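Local atomic coordinates of uncharacterized protein (Deinococcus radiodurans, PDB entry 3M33), a protein that is of unknown function but may act as a methyltransferase. Residues W25-S30 with Y206-H211; D33-F38 with L139-R144; G120-I125 with P148-R153. One frame throughout, in Å; residues are numbered along the deposited sequence.

Interaction 1 of 3, residues W25-S30 with Y206-H211. With SO4 (sulfate ion), chain I; SO4 (sulfate ion), chain E.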
loop_
_atom_site.group_PDB
_atom_site.type_symbol
_atom_site.label_atom_id
_atom_site.label_comp_id
_atom_site.label_asym_id
_atom_site.label_seq_id
_atom_site.Cartn_x
_atom_site.Cartn_y
_atom_site.Cartn_z
ATOM N N TRP A 25 5.554 -14.474 -3.006
ATOM C CA TRP A 25 5.734 -15.865 -2.618
ATOM C C TRP A 25 4.531 -16.391 -1.826
ATOM O O TRP A 25 3.771 -15.617 -1.257
ATOM C CB TRP A 25 7.024 -16.007 -1.810
ATOM C CG TRP A 25 7.045 -15.234 -0.500
ATOM C CD1 TRP A 25 6.683 -15.703 0.722
ATOM C CD2 TRP A 25 7.477 -13.874 -0.294
ATOM N NE1 TRP A 25 6.854 -14.727 1.682
ATOM C CE2 TRP A 25 7.332 -13.591 1.081
ATOM C CE3 TRP A 25 7.970 -12.869 -1.140
ATOM C CZ2 TRP A 25 7.667 -12.349 1.636
ATOM C CZ3 TRP A 25 8.297 -11.633 -0.593
ATOM C CH2 TRP A 25 8.144 -11.383 0.783
ATOM N N ALA A 26 4.346 -17.706 -1.828
ATOM C CA ALA A 26 3.338 -18.343 -1.001
ATOM C C ALA A 26 3.758 -18.241 0.464
ATOM O O ALA A 26 4.935 -18.417 0.786
ATOM C CB ALA A 26 3.174 -19.787 -1.402
ATOM N N ARG A 27 2.799 -17.948 1.343
ATOM C CA ARG A 27 3.078 -17.799 2.771
ATOM C C ARG A 27 1.824 -18.082 3.576
ATOM O O ARG A 27 0.719 -17.798 3.116
ATOM C CB ARG A 27 3.554 -16.376 3.062
ATOM C CG ARG A 27 2.515 -15.304 2.678
ATOM C CD ARG A 27 3.117 -14.212 1.812
ATOM N NE ARG A 27 2.140 -13.174 1.514
ATOM C CZ ARG A 27 1.386 -13.137 0.416
ATOM N NH1 ARG A 27 1.514 -14.076 -0.522
ATOM N NH2 ARG A 27 0.512 -12.145 0.249
ATOM N N VAL A 28 2.000 -18.652 4.769
ATOM C CA VAL A 28 0.909 -18.848 5.721
ATOM C C VAL A 28 1.193 -18.030 6.991
ATOM O O VAL A 28 2.266 -18.142 7.588
ATOM C CB VAL A 28 0.774 -20.328 6.138
ATOM C CG1 VAL A 28 -0.298 -20.490 7.230
ATOM C CG2 VAL A 28 0.465 -21.213 4.940
ATOM N N LEU A 29 0.237 -17.208 7.405
ATOM C CA LEU A 29 0.390 -16.417 8.623
ATOM C C LEU A 29 0.132 -17.288 9.847
ATOM O O LEU A 29 -0.860 -18.018 9.885
ATOM C CB LEU A 29 -0.601 -15.239 8.614
ATOM C CG LEU A 29 -0.420 -14.225 7.484
ATOM C CD1 LEU A 29 -1.664 -13.349 7.324
ATOM C CD2 LEU A 29 0.806 -13.386 7.736
ATOM N N SER A 30 1.008 -17.215 10.850
ATOM C CA SER A 30 0.742 -17.880 12.127
ATOM C C SER A 30 -0.072 -16.993 13.057
ATOM O O SER A 30 -0.575 -17.452 14.064
ATOM C CB SER A 30 2.036 -18.272 12.832
ATOM O OG SER A 30 2.535 -19.497 12.347
ATOM N N TYR A 206 9.636 -16.569 9.148
ATOM C CA TYR A 206 10.123 -15.202 9.000
ATOM C C TYR A 206 9.009 -14.287 9.525
ATOM O O TYR A 206 7.923 -14.769 9.891
ATOM C CB TYR A 206 10.458 -14.893 7.524
ATOM C CG TYR A 206 9.238 -14.751 6.647
ATOM C CD1 TYR A 206 8.732 -13.491 6.330
ATOM C CD2 TYR A 206 8.574 -15.872 6.144
ATOM C CE1 TYR A 206 7.601 -13.345 5.534
ATOM C CE2 TYR A 206 7.429 -15.734 5.343
ATOM C CZ TYR A 206 6.952 -14.462 5.051
ATOM O OH TYR A 206 5.826 -14.295 4.278
ATOM N N ARG A 207 9.263 -12.984 9.579
ATOM C CA ARG A 207 8.256 -12.062 10.086
ATOM C C ARG A 207 7.656 -11.244 8.951
ATOM O O ARG A 207 8.373 -10.693 8.140
ATOM C CB ARG A 207 8.859 -11.125 11.127
ATOM C CG ARG A 207 9.536 -11.850 12.268
ATOM C CD ARG A 207 8.510 -12.540 13.158
ATOM N NE ARG A 207 8.164 -11.690 14.290
ATOM C CZ ARG A 207 8.328 -12.038 15.559
ATOM N NH1 ARG A 207 8.000 -11.184 16.522
ATOM N NH2 ARG A 207 8.812 -13.237 15.859
ATOM N N GLU A 208 6.338 -11.185 8.877
ATOM C CA GLU A 208 5.709 -10.205 8.010
ATOM C C GLU A 208 5.568 -8.944 8.851
ATOM O O GLU A 208 4.936 -8.966 9.900
ATOM C CB GLU A 208 4.326 -10.706 7.559
ATOM C CG GLU A 208 4.362 -11.751 6.440
ATOM C CD GLU A 208 4.614 -11.130 5.069
ATOM O OE1 GLU A 208 4.527 -9.880 4.953
ATOM O OE2 GLU A 208 4.886 -11.887 4.107
ATOM N N GLU A 209 6.142 -7.838 8.404
ATOM C CA GLU A 209 6.130 -6.636 9.224
ATOM C C GLU A 209 5.545 -5.436 8.488
ATOM O O GLU A 209 5.695 -5.309 7.283
ATOM C CB GLU A 209 7.546 -6.345 9.748
ATOM C CG GLU A 209 8.194 -7.586 10.327
ATOM C CD GLU A 209 9.451 -7.304 11.143
ATOM O OE1 GLU A 209 10.347 -6.597 10.651
ATOM O OE2 GLU A 209 9.528 -7.797 12.283
ATOM N N ARG A 210 4.871 -4.554 9.220
ATOM C CA ARG A 210 4.246 -3.388 8.610
ATOM C C ARG A 210 4.440 -2.150 9.476
ATOM O O ARG A 210 4.555 -2.252 10.691
ATOM C CB ARG A 210 2.749 -3.623 8.395
ATOM C CG ARG A 210 2.413 -4.861 7.575
ATOM C CD ARG A 210 2.634 -4.661 6.055
ATOM N NE ARG A 210 2.127 -5.825 5.326
ATOM C CZ ARG A 210 2.815 -6.950 5.168
ATOM N NH1 ARG A 210 4.037 -7.041 5.684
ATOM N NH2 ARG A 210 2.284 -7.989 4.522
ATOM N N HIS A 211 4.465 -0.986 8.837
ATOM C CA HIS A 211 4.588 0.288 9.535
ATOM C C HIS A 211 3.374 1.138 9.181
ATOM O O HIS A 211 3.272 1.621 8.060
ATOM C CB HIS A 211 5.856 1.003 9.050
ATOM C CG HIS A 211 6.141 2.297 9.747
ATOM N ND1 HIS A 211 7.090 3.190 9.286
ATOM C CD2 HIS A 211 5.631 2.841 10.876
ATOM C CE1 HIS A 211 7.143 4.229 10.099
ATOM N NE2 HIS A 211 6.262 4.050 11.066
HETATM S S SO4 I . 0.786 -11.223 3.973
HETATM O O1 SO4 I . -0.471 -10.567 3.610
HETATM O O2 SO4 I . 1.867 -10.809 3.081
HETATM O O3 SO4 I . 1.126 -10.870 5.346
HETATM O O4 SO4 I . 0.628 -12.667 3.853
HETATM S S SO4 E . 11.893 -15.735 13.103
HETATM O O1 SO4 E . 11.068 -14.683 13.696
HETATM O O2 SO4 E . 11.036 -16.791 12.573
HETATM O O3 SO4 E . 12.707 -15.181 12.021
HETATM O O4 SO4 E . 12.765 -16.311 14.126
#
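Trp25 meets Tyr206 through its indole nitrogen: NE1 donates to Tyr206 OH over 2.8 Å at an N-H...O angle of 152°, with the hydroxyl oxygen close to the indole plane. The two rings stand obliquely, their planes 66° apart. The hydroxyl is gripped twice, because it also donates to Glu208 OE2 over 2.6 Å, met on the anti side of the carboxylate. A relay from indole to phenol to acid results, and it holds the phenol rotation; His23, stacked on Trp25, supplies a further hydrogen bond to OE2.

Arg27 comes next. Its CB touches the edge of the tyrosine ring, 3.3 Å from Tyr206 OH, and the chain then bends at chi2 (-129°), swinging the guanidinium back along its own segment, where NH1 binds Trp25 O. Its NE points nearly straight at sulfate oxygen O2 of chain I, 2.9 Å away, while Glu208 OE2 forms only a long salt bridge with Arg27 NE, at 4.0 Å. The other carboxylate oxygen is held end-on by Arg210, with NH1 and NH2 each 3.0 Å from Glu208 OE1. Two arginines thus flank one buried glutamate, their positive charge probably balancing both the carboxylate and the sulfate.

Leu29 adds an apolar side, its CD2 lying 4.1 Å from Glu208 CG and also against the sulfate, which probably came from the crystallisation liquor.

Strands 28-29 and 204-216 are not direct neighbours: strand 160-173 runs between them, and Tyr206 and Glu208 both touch its Ala171. The contact therefore bridges one face of the antiparallel flank that follows the parallel strands in a class I methyltransferase-like sheet, with strand 28-29 added at its border.

Interaction 2 of 3, residues D33-F38 with L139-R144; sequences DPELTF and LYVGPR
Phe38 lies against Val141 and Leu139, and this aromatic-aliphatic cluster is the tight part of the contact. Val141 CG1 sits over one face of the ring, 3.7 Å from its centroid and 20° off the normal, a CH-pi arrangement displaced toward the rim of the ring. The same rim is touched by the branch point of the valine, with Phe38 CD1 at 3.5 Å from Val141 CB. Farther round, Phe38 CE1 reaches Leu139 CG at 3.6 Å, coming in obliquely. With its CG turned opposite the backbone nitrogen (chi1 172°), Phe38 sends the ring from the first turn of its helix to the strand, where it spans two residues that face the same way.

The other end is looser. Glu35 brings only aliphatic carbon to the strand, its CG being 4.3 Å from Val141 CG2. Its carboxylate continues past the valine to a cluster of arginines: OE2 forms salt bridges with Arg119 and Arg210, OE1 with Arg118. Farther out still, Asp33 is partly open to solvent and serves its own segment: OD2 accepts from Glu35 N over 2.6 Å, using the anti lone pair, in an Asx turn. A type I beta turn from Asp33 to Leu36 carries the chain into the helix, and Leu36 itself is exposed.

Helix 36-45 thus lies over strand 136-142, with Trp41, Leu42 and Leu45 continuing the cover of Leu139. Phe38 also packs on Val116 and Arg118 of strand 112-118, while Thr37 rests on Leu212 of strand 204-216, so the helix start is seated across three adjacent strands.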
loop_
_atom_site.group_PDB
_atom_site.type_symbol
_atom_site.label_atom_id
_atom_site.label_comp_id
_atom_site.label_asym_id
_atom_site.label_seq_id
_atom_site.Cartn_x
_atom_site.Cartn_y
_atom_site.Cartn_z
ATOM N N ASP A 33 -3.451 -11.072 10.271
ATOM C CA ASP A 33 -2.896 -10.326 9.141
ATOM C C ASP A 33 -2.414 -8.994 9.653
ATOM O O ASP A 33 -3.160 -8.303 10.318
ATOM C CB ASP A 33 -3.974 -10.095 8.079
ATOM C CG ASP A 33 -3.429 -9.400 6.816
ATOM O OD1 ASP A 33 -3.671 -9.913 5.703
ATOM O OD2 ASP A 33 -2.743 -8.362 6.925
ATOM N N PRO A 34 -1.164 -8.619 9.345
ATOM C CA PRO A 34 -0.622 -7.381 9.916
ATOM C C PRO A 34 -1.186 -6.108 9.287
ATOM O O PRO A 34 -0.792 -5.021 9.714
ATOM C CB PRO A 34 0.886 -7.499 9.637
ATOM C CG PRO A 34 0.963 -8.340 8.420
ATOM C CD PRO A 34 -0.169 -9.333 8.533
ATOM N N GLU A 35 -2.085 -6.218 8.310
ATOM C CA GLU A 35 -2.739 -5.018 7.772
ATOM C C GLU A 35 -4.171 -4.836 8.262
ATOM O O GLU A 35 -4.847 -3.906 7.849
ATOM C CB GLU A 35 -2.666 -4.983 6.239
ATOM C CG GLU A 35 -1.250 -4.701 5.722
ATOM C CD GLU A 35 -1.135 -4.760 4.208
ATOM O OE1 GLU A 35 -2.135 -4.467 3.528
ATOM O OE2 GLU A 35 -0.037 -5.089 3.698
ATOM N N LEU A 36 -4.637 -5.700 9.160
ATOM C CA LEU A 36 -5.995 -5.538 9.707
ATOM C C LEU A 36 -6.206 -4.161 10.341
ATOM O O LEU A 36 -7.277 -3.572 10.209
ATOM C CB LEU A 36 -6.334 -6.616 10.739
ATOM C CG LEU A 36 -6.444 -8.049 10.216
ATOM C CD1 LEU A 36 -6.651 -9.028 11.380
ATOM C CD2 LEU A 36 -7.558 -8.170 9.176
ATOM N N THR A 37 -5.188 -3.651 11.031
ATOM C CA THR A 37 -5.341 -2.394 11.763
ATOM C C THR A 37 -5.487 -1.255 10.778
ATOM O O THR A 37 -6.272 -0.334 10.989
ATOM C CB THR A 37 -4.161 -2.135 12.735
ATOM O OG1 THR A 37 -4.033 -3.252 13.623
ATOM C CG2 THR A 37 -4.412 -0.874 13.578
ATOM N N PHE A 38 -4.759 -1.350 9.669
ATOM C CA PHE A 38 -4.848 -0.352 8.615
ATOM C C PHE A 38 -6.273 -0.315 8.045
ATOM O O PHE A 38 -6.828 0.755 7.818
ATOM C CB PHE A 38 -3.833 -0.667 7.504
ATOM C CG PHE A 38 -3.970 0.206 6.281
ATOM C CD1 PHE A 38 -3.262 1.392 6.173
ATOM C CD2 PHE A 38 -4.791 -0.173 5.234
ATOM C CE1 PHE A 38 -3.374 2.178 5.054
ATOM C CE2 PHE A 38 -4.909 0.613 4.099
ATOM C CZ PHE A 38 -4.203 1.794 4.015
ATOM N N LEU A 139 -2.979 8.671 5.376
ATOM C CA LEU A 139 -2.948 7.341 5.945
ATOM C C LEU A 139 -2.071 6.417 5.091
ATOM O O LEU A 139 -2.270 6.308 3.875
ATOM C CB LEU A 139 -4.371 6.776 6.066
ATOM C CG LEU A 139 -4.484 5.317 6.513
ATOM C CD1 LEU A 139 -3.935 5.171 7.924
ATOM C CD2 LEU A 139 -5.920 4.837 6.433
ATOM N N TYR A 140 -1.122 5.737 5.730
ATOM C CA TYR A 140 -0.154 4.895 5.015
ATOM C C TYR A 140 0.151 3.592 5.755
ATOM O O TYR A 140 0.201 3.562 6.987
ATOM C CB TYR A 140 1.148 5.680 4.815
ATOM C CG TYR A 140 2.329 4.869 4.284
ATOM C CD1 TYR A 140 2.494 4.658 2.918
ATOM C CD2 TYR A 140 3.292 4.349 5.146
ATOM C CE1 TYR A 140 3.573 3.934 2.420
ATOM C CE2 TYR A 140 4.385 3.627 4.658
ATOM C CZ TYR A 140 4.511 3.422 3.288
ATOM O OH TYR A 140 5.569 2.700 2.776
ATOM N N VAL A 141 0.356 2.509 5.008
ATOM C CA VAL A 141 0.973 1.325 5.588
ATOM C C VAL A 141 2.117 0.863 4.685
ATOM O O VAL A 141 1.958 0.766 3.466
ATOM C CB VAL A 141 -0.025 0.169 5.887
ATOM C CG1 VAL A 141 -0.655 -0.363 4.610
ATOM C CG2 VAL A 141 0.710 -0.977 6.622
ATOM N N GLY A 142 3.282 0.613 5.279
ATOM C CA GLY A 142 4.466 0.269 4.500
ATOM C C GLY A 142 4.770 -1.195 4.682
ATOM O O GLY A 142 4.346 -1.777 5.665
ATOM N N PRO A 143 5.522 -1.794 3.750
ATOM C CA PRO A 143 5.695 -3.247 3.760
ATOM C C PRO A 143 6.857 -3.715 4.643
ATOM O O PRO A 143 7.307 -4.848 4.490
ATOM C CB PRO A 143 5.984 -3.558 2.292
ATOM C CG PRO A 143 6.727 -2.337 1.807
ATOM C CD PRO A 143 6.222 -1.158 2.622
ATOM N N ARG A 144 7.317 -2.869 5.559
ATOM C CA ARG A 144 8.419 -3.233 6.455
ATOM C C ARG A 144 8.116 -2.650 7.809
ATOM O O ARG A 144 7.245 -1.783 7.920
ATOM C CB ARG A 144 9.746 -2.628 5.975
ATOM C CG ARG A 144 10.397 -3.342 4.823
ATOM C CD ARG A 144 11.457 -2.449 4.170
ATOM N NE ARG A 144 11.134 -2.217 2.762
ATOM C CZ ARG A 144 10.796 -1.038 2.244
ATOM N NH1 ARG A 144 10.754 0.044 3.011
ATOM N NH2 ARG A 144 10.510 -0.943 0.950
#

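Interaction 3 of 3, residues G120-I125 with P148-R153. With SO4 (sulfate ion), chain G.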
loop_
_atom_site.group_PDB
_atom_site.type_symbol
_atom_site.label_atom_id
_atom_site.label_comp_id
_atom_site.label_asym_id
_atom_site.label_seq_id
_atom_site.Cartn_x
_atom_site.Cartn_y
_atom_site.Cartn_z
ATOM N N GLY A 120 2.115 2.058 -1.160
ATOM C CA GLY A 120 2.250 2.775 -2.413
ATOM C C GLY A 120 3.315 3.843 -2.315
ATOM O O GLY A 120 4.184 3.766 -1.451
ATOM N N PRO A 121 3.251 4.844 -3.205
ATOM C CA PRO A 121 4.209 5.959 -3.230
ATOM C C PRO A 121 4.241 6.708 -1.906
ATOM O O PRO A 121 3.203 6.825 -1.238
ATOM C CB PRO A 121 3.651 6.877 -4.331
ATOM C CG PRO A 121 2.890 5.961 -5.238
ATOM C CD PRO A 121 2.268 4.932 -4.302
ATOM N N THR A 122 5.418 7.174 -1.505
ATOM C CA THR A 122 5.519 8.006 -0.308
ATOM C C THR A 122 5.922 9.420 -0.694
ATOM O O THR A 122 5.901 10.326 0.139
ATOM C CB THR A 122 6.536 7.463 0.729
ATOM O OG1 THR A 122 7.864 7.602 0.215
ATOM C CG2 THR A 122 6.258 6.003 1.054
ATOM N N SER A 123 6.282 9.614 -1.959
ATOM C CA SER A 123 6.624 10.957 -2.430
ATOM C C SER A 123 5.391 11.842 -2.423
ATOM O O SER A 123 5.512 13.061 -2.391
ATOM C CB SER A 123 7.239 10.936 -3.832
ATOM O OG SER A 123 6.270 10.572 -4.794
ATOM N N VAL A 124 4.205 11.230 -2.432
ATOM C CA VAL A 124 2.976 12.015 -2.432
ATOM C C VAL A 124 2.915 12.897 -1.177
ATOM O O VAL A 124 2.245 13.919 -1.165
ATOM C CB VAL A 124 1.717 11.135 -2.516
ATOM C CG1 VAL A 124 1.605 10.223 -1.290
ATOM C CG2 VAL A 124 0.493 12.001 -2.614
ATOM N N ILE A 125 3.634 12.497 -0.130
ATOM C CA ILE A 125 3.660 13.253 1.122
ATOM C C ILE A 125 4.125 14.680 0.854
ATOM O O ILE A 125 3.597 15.635 1.410
ATOM C CB ILE A 125 4.578 12.575 2.169
ATOM C CG1 ILE A 125 3.939 11.270 2.664
ATOM C CG2 ILE A 125 4.830 13.503 3.368
ATOM C CD1 ILE A 125 4.866 10.406 3.507
ATOM N N PRO A 148 11.500 4.817 7.250
ATOM C CA PRO A 148 11.991 6.095 7.780
ATOM C C PRO A 148 11.543 7.327 6.991
ATOM O O PRO A 148 11.283 8.361 7.606
ATOM C CB PRO A 148 13.518 5.964 7.689
ATOM C CG PRO A 148 13.793 4.526 7.648
ATOM C CD PRO A 148 12.578 3.833 7.062
ATOM N N GLU A 149 11.474 7.224 5.666
ATOM C CA GLU A 149 11.142 8.372 4.822
ATOM C C GLU A 149 9.780 8.973 5.114
ATOM O O GLU A 149 9.555 10.153 4.847
ATOM C CB GLU A 149 11.181 8.011 3.342
ATOM C CG GLU A 149 12.274 7.066 2.979
ATOM C CD GLU A 149 11.775 5.648 2.959
ATOM O OE1 GLU A 149 10.941 5.342 2.067
ATOM O OE2 GLU A 149 12.208 4.858 3.833
ATOM N N VAL A 150 8.861 8.168 5.634
ATOM C CA VAL A 150 7.492 8.660 5.822
ATOM C C VAL A 150 7.446 9.730 6.918
ATOM O O VAL A 150 7.021 10.857 6.671
ATOM C CB VAL A 150 6.488 7.500 6.068
ATOM C CG1 VAL A 150 5.186 8.021 6.703
ATOM C CG2 VAL A 150 6.218 6.764 4.747
ATOM N N PRO A 151 7.919 9.393 8.127
ATOM C CA PRO A 151 8.026 10.417 9.176
ATOM C C PRO A 151 8.899 11.608 8.756
ATOM O O PRO A 151 8.515 12.743 9.034
ATOM C CB PRO A 151 8.667 9.656 10.346
ATOM C CG PRO A 151 8.240 8.231 10.127
ATOM C CD PRO A 151 8.264 8.052 8.627
ATOM N N GLU A 152 10.037 11.358 8.103
ATOM C CA GLU A 152 10.901 12.449 7.623
ATOM C C GLU A 152 10.158 13.349 6.649
ATOM O O GLU A 152 10.209 14.582 6.750
ATOM C CB GLU A 152 12.155 11.900 6.927
ATOM C CG GLU A 152 13.084 11.065 7.819
ATOM C CD GLU A 152 14.127 10.280 7.020
ATOM O OE1 GLU A 152 14.111 10.367 5.770
ATOM O OE2 GLU A 152 14.954 9.567 7.643
ATOM N N ARG A 153 9.465 12.749 5.687
ATOM C CA ARG A 153 8.772 13.577 4.698
ATOM C C ARG A 153 7.605 14.335 5.314
ATOM O O ARG A 153 7.350 15.478 4.957
ATOM C CB ARG A 153 8.351 12.760 3.484
ATOM C CG ARG A 153 9.517 12.520 2.554
ATOM C CD ARG A 153 9.273 11.389 1.596
ATOM N NE ARG A 153 10.361 11.324 0.633
ATOM C CZ ARG A 153 10.393 10.505 -0.411
ATOM N NH1 ARG A 153 9.392 9.657 -0.619
ATOM N NH2 ARG A 153 11.431 10.533 -1.244
HETATM S S SO4 G . 7.655 7.302 -4.162
HETATM O O1 SO4 G . 7.744 6.911 -2.757
HETATM O O2 SO4 G . 7.629 6.114 -5.008
HETATM O O3 SO4 G . 6.437 8.061 -4.412
HETATM O O4 SO4 G . 8.821 8.120 -4.495
#
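Glu149 approaches only loosely, its OE1 4.2 Å from Thr122 OG1. One residue on, Val150 uses both methyls: CG2 packs on Thr122 CG2 at 3.8 Å, the two side chains crossing at about a right angle, while CG1 lies 4.0 Å from Ile125 CD1. A turn later, Arg153 sets its CB against Ile125 CG2 (3.6 Å), then runs fully extended across the loop until NH1 comes to 2.7 Å from Thr122 OG1, which lies at the edge of the guanidinium.

Beyond it sits a sulfate, probably from the crystallisation liquor. Thr122 N donates to its O1 over 2.7 Å at 167°, and Thr122 OG1 adds a second bond. Ser123 N donates to sulfate O3 over 2.9 Å, and Ser123 OG lies very close to the same oxygen. A valine in place of Thr122 would probably cost the sulfate one of its two hydroxyl partners and set a methyl group against Arg153 NH1 where an oxygen now lies.

The loop after strand 112-118 is thereby joined to the start of helix 149-156, both resting on the sheet: Thr122 and Val150 touch Tyr140, Ile125 touches Phe138, and Val150 reaches Val213 of strand 204-216.

Overall arrangement
All three contacts are built round one sheet. Along the chain the segments run 25-30, 33-38, 120-125, 139-144, 148-153 and 206-211: interaction 1 encloses the others, whose segments alternate. Interactions 1 and 2 have centres about 12 Å apart and meet where strands 204-216 and 136-142 adjoin, through the Arg210-Glu35 salt bridge. Interaction 3 lies about 14 Å from the centre of interaction 2, on the opposite face: Leu139 and Val141 point one way, Tyr140 the other, toward Thr122 and Val150. Interactions 1 and 3, about 23 Å apart, barely touch. Together the contacts line both faces of a sheet whose strand order resembles that of class I methyltransferases.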